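Local coordinates for protein SusD homolog (Bacteroides thetaiotaomicron, PDB 3SGH) that probably binds glycans at the outer membrane as a SusD-like sugar-binding lipoprotein built on an alpha-alpha superhelix, at residues Q37-N40 with C41-S45; F58-I62 with F63-N67; P204-A207 with Q208-Q212; Y344-G347 with V348-F352. All coordinates share one frame; numbering follows the deposited sequence. Where two conformers were deposited one is given.

Contact 1. Residues Q37-N40 with C41-S45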
# COMPACT_ATOMS: atom_id res chain seq x y z
N GLN A 37 -0.05 3.79 -13.04
CA GLN A 37 -0.46 5.15 -12.75
C GLN A 37 -1.66 5.15 -11.82
O GLN A 37 -1.66 5.85 -10.81
CB GLN A 37 -0.77 5.97 -13.97
CG GLN A 37 -1.18 7.42 -13.55
CD GLN A 37 -1.07 8.41 -14.71
OE1 GLN A 37 -1.60 8.15 -15.81
NE2 GLN A 37 -0.39 9.52 -14.47
N GLU A 38 -2.64 4.32 -12.17
CA GLU A 38 -3.94 4.34 -11.44
C GLU A 38 -3.80 3.92 -9.98
O GLU A 38 -4.38 4.54 -9.09
CB GLU A 38 -4.96 3.47 -12.16
CG GLU A 38 -5.34 4.03 -13.55
CD GLU A 38 -6.08 2.98 -14.43
OE1 GLU A 38 -6.43 1.91 -13.93
OE2 GLU A 38 -6.31 3.28 -15.62
N ILE A 39 -3.04 2.86 -9.73
CA ILE A 39 -2.89 2.32 -8.40
C ILE A 39 -1.68 2.86 -7.65
O ILE A 39 -1.75 3.08 -6.45
CB ILE A 39 -2.85 0.75 -8.49
CG1 ILE A 39 -4.17 0.21 -9.08
CG2 ILE A 39 -2.52 0.08 -7.10
CD1 ILE A 39 -5.42 0.38 -8.16
N ASN A 40 -0.56 3.01 -8.35
CA ASN A 40 0.68 3.37 -7.72
C ASN A 40 1.00 4.85 -7.78
O ASN A 40 1.89 5.27 -7.06
CB ASN A 40 1.85 2.58 -8.31
CG ASN A 40 1.75 1.09 -8.02
OD1 ASN A 40 1.29 0.69 -6.95
ND2 ASN A 40 2.20 0.27 -8.95
N CYS A 41 0.30 5.65 -8.59
CA CYS A 41 0.71 7.06 -8.80
C CYS A 41 -0.38 8.12 -8.79
O CYS A 41 -0.15 9.23 -9.33
CB CYS A 41 1.48 7.18 -10.12
SG CYS A 41 2.88 6.00 -10.41
N MSE A 42 -1.52 7.84 -8.17
CA MSE A 42 -2.66 8.77 -8.16
C MSE A 42 -3.06 9.03 -6.70
O MSE A 42 -2.43 9.84 -6.01
CB MSE A 42 -3.85 8.23 -9.01
CG MSE A 42 -3.57 8.19 -10.52
SE MSE A 42 -3.24 9.91 -11.39
CE MSE A 42 -5.07 10.48 -11.77
N TRP A 43 -4.10 8.33 -6.23
CA TRP A 43 -4.44 8.41 -4.82
C TRP A 43 -3.28 7.96 -3.94
O TRP A 43 -3.24 8.29 -2.75
CB TRP A 43 -5.73 7.63 -4.45
CG TRP A 43 -5.68 6.19 -4.86
CD1 TRP A 43 -6.21 5.65 -5.99
CD2 TRP A 43 -5.01 5.11 -4.19
NE1 TRP A 43 -5.91 4.33 -6.08
CE2 TRP A 43 -5.17 3.96 -4.99
CE3 TRP A 43 -4.27 5.01 -3.01
CZ2 TRP A 43 -4.60 2.71 -4.66
CZ3 TRP A 43 -3.71 3.75 -2.67
CH2 TRP A 43 -3.90 2.63 -3.48
N ALA A 44 -2.34 7.20 -4.50
CA ALA A 44 -1.16 6.76 -3.74
C ALA A 44 -0.39 7.90 -3.09
O ALA A 44 0.37 7.67 -2.14
CB ALA A 44 -0.22 5.94 -4.66
N SER A 45 -0.51 9.12 -3.64
CA SER A 45 0.15 10.25 -3.04
C SER A 45 -0.30 10.50 -1.59
O SER A 45 0.42 11.13 -0.81
CB SER A 45 -0.02 11.51 -3.90
OG SER A 45 0.57 11.32 -5.18
O HOH W 1 0.80 10.18 -11.90
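C41 N donates to Q37 O at 3.0 Å, the i to i+4 bond with which the helix runs out. Its N-H...O angle of 136° and a donor 45° out of the carbonyl plane mark a bent final bond, and C41 is the first residue to leave helical backbone angles. A water then ties the two sides together, accepting from Q37 NE2 at 2.9 Å and donating to C41 O at 2.9 Å. Q37 NE2 also bonds to E248 OE1, so the amide bridges the helix end and a separate loop.

The aromatic contact is made by W43. With CG held between its own N and C (chi1 55°), the indole is folded back over the preceding turn, and I39 O lies 3.4 Å above one face, offset toward the rim. Its NE1 is hydrogen-bonded to S76 OG of helix 75-84. Cutting the indole back to an alanine is likely to uncover I39 O, open a gap beside I39 CG2 and leave S76 OG without the indole N-H.

The apolar touch is I39 CG2 with W43 CZ2 at 4.1 Å, the two side chains running the same way. The A44 methyl, by contrast, rests against N40 O at 3.3 Å.

Most of the turn is buried, Q37 and E38 being partly exposed, where helix 33-40 gives way to the loop leading to strand 50-52. I39 and W43 pack on L115 of helix 100-120, E38 salt-bridges R79 of helix 75-84, and N40 and C41 touch Y240 of helix 239-245.

Contact 2. Residues F58-I62 with F63-N67; sequences FGKNI and FAYYN
I62 O is gripped by two backbone donors: N67 N at 3.1 Å and Y65 N at 3.2 Å. They arrive from opposite faces of its carbonyl plane, and the bond from N67 is the straighter. With Y66 N bonded to F63 O and Y66 at positive phi, the 6→1 and 5→2 bonds fit the Schellman pattern, here closing a very short 3-10 turn.

A side-chain bond fastens the same ends: N67 ND2 donates to N61 OD1 at 2.7 Å, in the plane of its own amide but above that of N61, the two amide planes lying 64° apart.

K60 runs slantwise over the face of Y65. CG stands anti to the lysine's carbonyl carbon and the chain is extended beyond it, which carries CG and CD over the ring. CG lies 3.8 Å from the ring centroid, 20° off the normal, a CH-pi contact, while I62 CG1 meets the ring edge in plane, 3.7 Å from Y65 CD1. Y65 OH bonds to S289 O. A serine in place of Y65 would probably leave the K60 methylenes and I62 CG1 without their aromatic partner and S289 O without its hydroxyl.

Beyond the ring, K60 NZ reaches E442 and A290 O. The lysine is thus used twice, its aliphatic part as an apolar surface and its ammonium as a charge, in a loop shaped by turns and a brief 3-10 piece.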
# COMPACT_ATOMS: atom_id res chain seq x y z
N PHE A 58 -7.47 19.67 -15.18
CA PHE A 58 -8.49 19.86 -14.13
C PHE A 58 -8.11 20.89 -13.06
O PHE A 58 -8.88 21.11 -12.13
CB PHE A 58 -8.74 18.57 -13.38
CG PHE A 58 -9.53 17.51 -14.15
CD1 PHE A 58 -10.69 17.84 -14.84
CD2 PHE A 58 -9.13 16.18 -14.13
CE1 PHE A 58 -11.42 16.85 -15.50
CE2 PHE A 58 -9.87 15.19 -14.78
CZ PHE A 58 -11.00 15.52 -15.46
N GLY A 59 -6.92 21.48 -13.18
CA GLY A 59 -6.41 22.36 -12.12
C GLY A 59 -6.29 21.62 -10.79
O GLY A 59 -5.66 20.59 -10.74
N LYS A 60 -6.92 22.12 -9.74
CA LYS A 60 -6.87 21.51 -8.42
C LYS A 60 -8.01 20.51 -8.13
O LYS A 60 -8.11 19.99 -7.01
CB LYS A 60 -6.83 22.59 -7.34
CG LYS A 60 -5.58 23.42 -7.45
CD LYS A 60 -5.41 24.44 -6.28
CE LYS A 60 -4.12 25.24 -6.41
NZ LYS A 60 -4.05 26.28 -5.38
N ASN A 61 -8.87 20.26 -9.12
CA ASN A 61 -9.93 19.24 -8.97
C ASN A 61 -9.37 17.89 -9.39
O ASN A 61 -9.75 17.29 -10.40
CB ASN A 61 -11.18 19.64 -9.74
CG ASN A 61 -11.90 20.77 -9.04
OD1 ASN A 61 -12.22 20.64 -7.86
ND2 ASN A 61 -12.07 21.91 -9.73
N ILE A 62 -8.51 17.41 -8.52
CA ILE A 62 -7.74 16.17 -8.72
C ILE A 62 -7.52 15.51 -7.38
O ILE A 62 -7.82 16.11 -6.33
CB ILE A 62 -6.36 16.42 -9.44
CG1 ILE A 62 -5.48 17.40 -8.65
CG2 ILE A 62 -6.56 16.90 -10.93
CD1 ILE A 62 -4.13 17.71 -9.30
N PHE A 63 -7.04 14.27 -7.38
CA PHE A 63 -6.86 13.52 -6.14
C PHE A 63 -6.05 14.29 -5.11
O PHE A 63 -6.32 14.21 -3.92
CB PHE A 63 -6.14 12.17 -6.40
CG PHE A 63 -7.06 10.99 -6.60
CD1 PHE A 63 -7.96 10.62 -5.61
CD2 PHE A 63 -7.02 10.24 -7.76
CE1 PHE A 63 -8.80 9.52 -5.78
CE2 PHE A 63 -7.83 9.15 -7.90
CZ PHE A 63 -8.73 8.80 -6.92
N ALA A 64 -5.02 15.00 -5.56
CA ALA A 64 -4.05 15.58 -4.60
C ALA A 64 -4.69 16.56 -3.65
O ALA A 64 -4.19 16.76 -2.54
CB ALA A 64 -2.86 16.26 -5.33
N TYR A 65 -5.79 17.18 -4.09
CA TYR A 65 -6.55 18.11 -3.24
C TYR A 65 -7.92 17.52 -2.82
O TYR A 65 -8.86 18.24 -2.43
CB TYR A 65 -6.73 19.46 -3.96
CG TYR A 65 -5.48 20.07 -4.58
CD1 TYR A 65 -5.05 19.70 -5.83
CD2 TYR A 65 -4.76 21.08 -3.91
CE1 TYR A 65 -3.97 20.31 -6.43
CE2 TYR A 65 -3.69 21.66 -4.47
CZ TYR A 65 -3.27 21.30 -5.75
OH TYR A 65 -2.19 21.90 -6.38
N TYR A 66 -8.02 16.20 -2.95
CA TYR A 66 -9.13 15.42 -2.44
C TYR A 66 -10.40 15.61 -3.22
O TYR A 66 -11.44 15.44 -2.68
CB TYR A 66 -9.39 15.74 -0.96
CG TYR A 66 -8.15 15.87 -0.09
CD1 TYR A 66 -7.06 15.00 -0.21
CD2 TYR A 66 -8.05 16.88 0.84
CE1 TYR A 66 -5.92 15.17 0.58
CE2 TYR A 66 -6.92 17.04 1.64
CZ TYR A 66 -5.88 16.19 1.53
OH TYR A 66 -4.75 16.40 2.32
N ASN A 67 -10.30 15.97 -4.50
CA ASN A 67 -11.51 16.19 -5.28
C ASN A 67 -11.37 15.69 -6.73
O ASN A 67 -11.59 16.42 -7.71
CB ASN A 67 -11.89 17.67 -5.25
CG ASN A 67 -13.34 17.89 -5.54
OD1 ASN A 67 -14.19 17.25 -4.93
ND2 ASN A 67 -13.65 18.81 -6.47

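Contact 3. Residues P204-A207 with Q208-Q212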
# COMPACT_ATOMS: atom_id res chain seq x y z
N PRO A 204 -10.34 -5.60 17.98
CA PRO A 204 -9.05 -5.93 18.57
C PRO A 204 -8.86 -7.39 18.88
O PRO A 204 -7.76 -7.93 18.74
CB PRO A 204 -9.02 -5.10 19.86
CG PRO A 204 -10.22 -4.30 19.91
CD PRO A 204 -10.97 -4.44 18.63
N GLU A 205 -9.93 -8.05 19.31
CA GLU A 205 -9.75 -9.44 19.72
C GLU A 205 -9.76 -10.38 18.52
O GLU A 205 -8.89 -11.25 18.43
CB GLU A 205 -10.71 -9.86 20.84
CG GLU A 205 -10.59 -8.97 22.13
CD GLU A 205 -9.15 -8.84 22.68
OE1 GLU A 205 -8.48 -9.87 22.89
OE2 GLU A 205 -8.72 -7.68 22.92
N TYR A 206 -10.65 -10.17 17.55
CA TYR A 206 -10.64 -10.98 16.31
C TYR A 206 -9.29 -10.79 15.59
O TYR A 206 -8.70 -11.75 15.11
CB TYR A 206 -11.80 -10.59 15.40
CG TYR A 206 -11.88 -11.30 14.08
CD1 TYR A 206 -12.65 -12.46 13.94
CD2 TYR A 206 -11.24 -10.81 12.96
CE1 TYR A 206 -12.75 -13.10 12.70
CE2 TYR A 206 -11.36 -11.43 11.76
CZ TYR A 206 -12.08 -12.55 11.61
OH TYR A 206 -12.13 -13.13 10.35
N ALA A 207 -8.81 -9.55 15.54
CA ALA A 207 -7.54 -9.24 14.92
C ALA A 207 -6.36 -9.97 15.59
O ALA A 207 -5.47 -10.51 14.93
CB ALA A 207 -7.28 -7.75 14.89
N GLN A 208 -6.30 -9.91 16.91
CA GLN A 208 -5.28 -10.61 17.65
C GLN A 208 -5.24 -12.09 17.30
O GLN A 208 -4.15 -12.66 17.10
CB GLN A 208 -5.45 -10.43 19.17
CG GLN A 208 -4.38 -11.19 19.96
CD GLN A 208 -4.37 -10.85 21.47
OE1 GLN A 208 -5.20 -10.09 21.94
NE2 GLN A 208 -3.42 -11.43 22.21
N THR A 209 -6.40 -12.73 17.32
CA THR A 209 -6.47 -14.14 16.97
C THR A 209 -5.91 -14.45 15.60
O THR A 209 -5.08 -15.34 15.43
CB THR A 209 -7.90 -14.66 17.07
OG1 THR A 209 -8.34 -14.51 18.41
CG2 THR A 209 -7.97 -16.16 16.71
N LYS A 210 -6.35 -13.70 14.60
CA LYS A 210 -5.79 -13.89 13.27
C LYS A 210 -4.27 -13.61 13.17
O LYS A 210 -3.52 -14.36 12.49
CB LYS A 210 -6.51 -13.01 12.24
CG LYS A 210 -7.98 -13.37 12.06
CD LYS A 210 -8.15 -14.73 11.43
CE LYS A 210 -9.58 -15.09 11.15
NZ LYS A 210 -10.18 -15.99 12.16
N ALA A 211 -3.82 -12.56 13.85
CA ALA A 211 -2.39 -12.17 13.80
C ALA A 211 -1.54 -13.29 14.42
O ALA A 211 -0.48 -13.67 13.87
CB ALA A 211 -2.15 -10.86 14.50
N GLN A 212 -1.97 -13.80 15.55
CA GLN A 212 -1.26 -14.89 16.24
C GLN A 212 -1.23 -16.17 15.40
O GLN A 212 -0.18 -16.83 15.30
CB GLN A 212 -1.77 -15.10 17.66
CG GLN A 212 -1.37 -13.93 18.53
CD GLN A 212 -1.82 -13.92 19.96
OE1 GLN A 212 -1.50 -12.98 20.69
NE2 GLN A 212 -2.51 -14.97 20.40
O HOH W 2 -10.01 -14.29 14.84
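Y206 is crossed obliquely by the chain of K210, one helical turn on: K210 CG lies over one face, 3.9 Å from Y206 CE2, and K210 CE comes to 3.3 Å from Y206 OH. The fold of the lysine explains this, since its bend at chi2 (-67°) turns the chain back along the ring instead of straight outward. A water sits over a face of the same ring, near its rim. It donates to Y206 O at 2.9 Å and accepts from K210 NZ at 3.2 Å, linking the ammonium to the backbone of the earlier turn. The ring of H145 stacks on Y206 as well.

Beneath these side chains, regular i to i+4 bonds begin helix 204-217. K210 N to Y206 O is nearly straight (173°), and A211 N to A207 O measures 2.8 Å. A207 and A211 mark the buried side, where A211 packs on L193 and A196 of helix 181-198 and A207 on S200. On another flank Q208 NE2 donates to Q212 OE1 at 2.9 Å with an angle of 169°, and that oxygen also accepts from N335 N.

Chemically the contact is amphipathic: alanines are buried, K210 packs on helix 181-198 while its chain passes over the ring toward the hydroxyl, and the two glutamine amides link successive turns on a separate flank.

Contact 4. Residues Y344-G347 with V348-F352; sequences YEKG and VRLSF
V348, R349, L350 and S351 are all joined to the turn before them by i to i+4 backbone bonds, the regular ladder of alpha-helix 340-354 in this alpha-alpha superhelix. The acceptors are Y344 O, E345 O, K346 O and G347 O; the shortest is L350 N to K346 O at 2.8 Å, and each donor is tilted by no more than 26° from its carbonyl plane.

The side-chain polar groups mostly find partners elsewhere. Y344 OH bonds to I395 O, K346 NZ to E221 O and S351 OG to R266 NH1, while R349 NH1 forms a salt bridge with D361 of helix 360-364. Between E345 and R349 the link is through water: the nearest charged pair, E345 OE1 and R349 NH2, stands 5.1 Å apart. One water weakly joins E345 OE2 to R349 NH2. This water and a second lie in the guanidinium plane at its edge, which the extended arginine chain presents to the carboxylate.

On the buried side V348 CG2 lies over a face of the Y344 ring, 4.4 Å from Y344 CZ. Separately, K346 CE of the partly exposed lysine reaches L350 CD1 at 4.1 Å. In the second water bridge, the water accepts from R349 NE at 2.6 Å and donates to E345 OE1 at 3.0 Å.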
# COMPACT_ATOMS: atom_id res chain seq x y z
N TYR A 344 11.42 -4.20 15.66
CA TYR A 344 11.79 -2.89 15.09
C TYR A 344 13.18 -2.90 14.46
O TYR A 344 13.35 -2.53 13.27
CB TYR A 344 11.67 -1.83 16.17
CG TYR A 344 12.12 -0.45 15.77
CD1 TYR A 344 11.29 0.37 15.02
CD2 TYR A 344 13.34 0.06 16.22
CE1 TYR A 344 11.66 1.65 14.70
CE2 TYR A 344 13.73 1.36 15.88
CZ TYR A 344 12.89 2.14 15.13
OH TYR A 344 13.26 3.43 14.79
N GLU A 345 14.18 -3.31 15.25
CA GLU A 345 15.53 -3.35 14.75
C GLU A 345 15.68 -4.33 13.60
O GLU A 345 16.40 -4.05 12.63
CB GLU A 345 16.53 -3.64 15.86
CG GLU A 345 16.54 -2.50 16.91
CD GLU A 345 17.76 -2.45 17.78
OE1 GLU A 345 18.29 -3.55 18.15
OE2 GLU A 345 18.17 -1.31 18.12
N LYS A 346 14.97 -5.46 13.68
CA LYS A 346 14.99 -6.47 12.61
C LYS A 346 14.47 -5.85 11.32
O LYS A 346 15.07 -6.01 10.24
CB LYS A 346 14.16 -7.71 13.02
CG LYS A 346 14.20 -8.82 12.01
CD LYS A 346 13.19 -9.93 12.36
CE LYS A 346 12.97 -10.82 11.15
NZ LYS A 346 14.12 -11.72 10.89
N GLY A 347 13.35 -5.14 11.43
CA GLY A 347 12.72 -4.48 10.29
C GLY A 347 13.63 -3.48 9.61
O GLY A 347 13.74 -3.45 8.37
N VAL A 348 14.28 -2.64 10.42
CA VAL A 348 15.19 -1.61 9.88
C VAL A 348 16.35 -2.31 9.17
O VAL A 348 16.71 -1.95 8.05
CB VAL A 348 15.71 -0.68 10.97
CG1 VAL A 348 16.67 0.35 10.36
CG2 VAL A 348 14.52 0.04 11.64
N ARG A 349 16.92 -3.35 9.80
CA ARG A 349 18.06 -4.05 9.18
C ARG A 349 17.64 -4.79 7.89
O ARG A 349 18.38 -4.79 6.90
CB ARG A 349 18.71 -5.02 10.15
CG ARG A 349 19.46 -4.33 11.29
CD ARG A 349 20.10 -5.37 12.21
NE ARG A 349 20.54 -4.69 13.42
CZ ARG A 349 21.67 -4.01 13.51
NH1 ARG A 349 22.50 -3.96 12.48
NH2 ARG A 349 21.98 -3.40 14.65
N LEU A 350 16.44 -5.37 7.86
CA LEU A 350 15.93 -6.01 6.65
C LEU A 350 15.75 -5.02 5.51
O LEU A 350 15.95 -5.33 4.35
CB LEU A 350 14.57 -6.70 6.91
CG LEU A 350 14.69 -8.05 7.61
CD1 LEU A 350 13.27 -8.47 7.86
CD2 LEU A 350 15.45 -9.04 6.73
N SER A 351 15.30 -3.82 5.85
CA SER A 351 15.04 -2.78 4.86
C SER A 351 16.34 -2.34 4.22
O SER A 351 16.43 -2.19 2.99
CB SER A 351 14.40 -1.59 5.58
OG SER A 351 14.22 -0.51 4.69
N PHE A 352 17.35 -2.09 5.04
CA PHE A 352 18.67 -1.78 4.53
C PHE A 352 19.17 -2.91 3.65
O PHE A 352 19.60 -2.67 2.53
CB PHE A 352 19.68 -1.55 5.64
CG PHE A 352 19.69 -0.14 6.21
CD1 PHE A 352 18.55 0.43 6.75
CD2 PHE A 352 20.84 0.60 6.24
CE1 PHE A 352 18.60 1.73 7.31
CE2 PHE A 352 20.87 1.86 6.82
CZ PHE A 352 19.75 2.42 7.33
O HOH W 3 21.19 -1.98 17.29
O HOH W 4 19.78 -4.91 15.88

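Contacts 1 and 2 adjoin: F63 CD2 packs 3.8 Å from W43 N, so the loop of contact 2 lies against the buried helix end of contact 1. Contacts 3 and 4 each lie within a single continuing helix, their nearest atoms about 14 Å apart, and both stand across the chain's centre from contact 2. Contact 1, centred about 10 Å from the middle of the chain, is the most central. Contact 4 is also largely buried, whereas contacts 2 and 3 are only partly so. Chemistry follows structure: helix interiors repeat i to i+4 bonds, while there is a bent bond at the helix end and a twice-accepting carbonyl in the loop. Waters bridge turns in contacts 1, 3 and 4.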